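Local structure of phosphate-binding protein (Unidentified prokaryotic organism, 3W9V) at residues Ala104-Val109 with Val229-Lys234. The protein binds inorganic phosphate as a secreted member of the PstS family of periplasmic-type solute-binding proteins and associates with human PON1. The protein carries 1 engineered substitution. Residues are numbered along the deposited sequence; the frame is centred on the assembly and turned at random.
Sequences AVDLSV and VARVGK
A short parallel beta pairing joins Asp-106 and Leu-107, an edge strand of a small mixed sheet in this PBP-superfamily fold, to Arg-231 and Val-232, and ends where helix 109-117 begins. Arg-231 N donates to Val-105 O (2.9 Å), and Leu-107 N to Arg-231 O (2.8 Å). Gly-233 N then donates to Leu-107 O at 2.8 Å; at the backbone angles of Gly-233 a CB would be jammed against the carbonyl O of Val-232, which calls for glycine. On the face of Asp-106 and Arg-231 the Asp-106 carboxylate lies against CB of Arg-231 and of Lys-234, while its OD2 accepts from Gly-244 N and, through a water, links to Arg-231 NH1; carboxylate and guanidinium planes stand 83° apart. CB of Ala-230 touches Val-105 CG1 and Leu-107 CD1, both at 3.9 Å. The Lys-234 chain runs out extended and then turns at chi3 (67°), which sets NZ on Asp-106 O (2.7 Å), almost in line with the carbonyl (172°); NZ also hydrogen-bonds Thr-127 OG1 and forms a salt bridge with Glu-111 in the helix. A methionine here would probably leave Asp-106 O without this donor and the Glu-111 carboxylate without its cationic mate. Ser-108 N-caps the helix through OG to Glu-111 N, and a water donating to Lys-234 O (2.7 Å) accepts from Val-109 N at 2.9 Å.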
loop_
_atom_site.group_PDB
_atom_site.type_symbol
_atom_site.label_atom_id
_atom_site.label_comp_id
_atom_site.label_asym_id
_atom_site.label_seq_id
_atom_site.Cartn_x
_atom_site.Cartn_y
_atom_site.Cartn_z
ATOM N N ALA A 104 21.933 -16.215 3.836
ATOM C CA ALA A 104 20.624 -15.582 3.865
ATOM C C ALA A 104 20.653 -14.373 4.788
ATOM O O ALA A 104 21.203 -14.433 5.890
ATOM C CB ALA A 104 19.567 -16.571 4.327
ATOM N N VAL A 105 20.074 -13.270 4.328
ATOM C CA VAL A 105 19.855 -12.119 5.185
ATOM C C VAL A 105 18.472 -12.251 5.796
ATOM O O VAL A 105 17.462 -12.259 5.090
ATOM C CB VAL A 105 19.993 -10.797 4.417
ATOM C CG1 VAL A 105 19.559 -9.621 5.287
ATOM C CG2 VAL A 105 21.428 -10.625 3.947
ATOM N N ASP A 106 18.442 -12.393 7.115
ATOM C CA ASP A 106 17.212 -12.611 7.850
ATOM C C ASP A 106 17.211 -11.615 8.996
ATOM O O ASP A 106 17.911 -11.806 9.990
ATOM C CB ASP A 106 17.187 -14.046 8.381
ATOM C CG ASP A 106 15.869 -14.417 9.031
ATOM O OD1 ASP A 106 14.985 -13.543 9.163
ATOM O OD2 ASP A 106 15.724 -15.598 9.423
ATOM N N LEU A 107 16.442 -10.542 8.848
ATOM C CA LEU A 107 16.408 -9.492 9.856
ATOM C C LEU A 107 15.475 -9.840 10.998
ATOM O O LEU A 107 14.321 -10.200 10.776
ATOM C CB LEU A 107 15.928 -8.185 9.224
ATOM C CG LEU A 107 16.801 -7.602 8.117
ATOM C CD1 LEU A 107 16.056 -6.521 7.355
ATOM C CD2 LEU A 107 18.090 -7.048 8.700
ATOM N N SER A 108 15.957 -9.726 12.230
ATOM C CA SER A 108 15.029 -9.666 13.341
ATOM C C SER A 108 14.331 -8.319 13.239
ATOM O O SER A 108 14.834 -7.398 12.590
ATOM C CB SER A 108 15.763 -9.765 14.674
ATOM O OG SER A 108 16.609 -8.648 14.858
ATOM N N VAL A 109 13.176 -8.188 13.870
ATOM C CA VAL A 109 12.509 -6.897 13.885
ATOM C C VAL A 109 13.399 -5.839 14.549
ATOM O O VAL A 109 13.477 -4.706 14.076
ATOM C CB VAL A 109 11.124 -6.985 14.551
ATOM C CG1 VAL A 109 10.518 -5.601 14.732
ATOM C CG2 VAL A 109 10.199 -7.863 13.713
ATOM N N VAL A 229 16.580 -10.215 -1.176
ATOM C CA VAL A 229 15.371 -9.718 -0.530
ATOM C C VAL A 229 15.355 -10.319 0.865
ATOM O O VAL A 229 15.327 -11.541 1.016
ATOM C CB VAL A 229 14.096 -10.103 -1.321
ATOM C CG1 VAL A 229 12.853 -9.644 -0.584
ATOM C CG2 VAL A 229 14.126 -9.494 -2.719
ATOM N N ALA A 230 15.413 -9.471 1.883
ATOM C CA ALA A 230 15.593 -9.970 3.240
ATOM C C ALA A 230 14.394 -10.750 3.758
ATOM O O ALA A 230 13.242 -10.384 3.523
ATOM C CB ALA A 230 15.912 -8.821 4.186
ATOM N N ARG A 231 14.667 -11.832 4.479
ATOM C CA ARG A 231 13.644 -12.411 5.327
ATOM C C ARG A 231 13.494 -11.479 6.526
ATOM O O ARG A 231 14.433 -10.766 6.885
ATOM C CB ARG A 231 14.036 -13.817 5.779
ATOM C CG ARG A 231 14.123 -14.825 4.644
ATOM C CD ARG A 231 14.783 -16.118 5.094
ATOM N NE ARG A 231 14.946 -17.051 3.982
ATOM C CZ ARG A 231 15.705 -18.140 4.027
ATOM N NH1 ARG A 231 16.380 -18.436 5.131
ATOM N NH2 ARG A 231 15.794 -18.931 2.966
ATOM N N VAL A 232 12.305 -11.449 7.112
ATOM C CA VAL A 232 12.078 -10.657 8.316
ATOM C C VAL A 232 11.346 -11.515 9.338
ATOM O O VAL A 232 10.404 -12.226 8.998
ATOM C CB VAL A 232 11.254 -9.372 8.036
ATOM C CG1 VAL A 232 11.099 -8.555 9.314
ATOM C CG2 VAL A 232 11.914 -8.521 6.960
ATOM N N GLY A 233 11.797 -11.463 10.587
ATOM C CA GLY A 233 11.139 -12.192 11.653
ATOM C C GLY A 233 12.031 -13.117 12.460
ATOM O O GLY A 233 11.541 -13.826 13.341
ATOM N N LYS A 234 13.326 -13.124 12.155
ATOM C CA LYS A 234 14.303 -13.900 12.919
ATOM C C LYS A 234 14.168 -13.622 14.409
ATOM O O LYS A 234 14.028 -12.473 14.828
ATOM C CB LYS A 234 15.722 -13.547 12.469
ATOM C CG LYS A 234 16.832 -14.209 13.277
ATOM C CD LYS A 234 18.202 -13.815 12.746
ATOM C CE LYS A 234 18.490 -12.342 12.981
ATOM N NZ LYS A 234 19.617 -11.863 12.135
HETATM O O HOH W 1 16.640 -17.514 7.644
HETATM O O HOH W 2 12.222 -10.537 15.241
#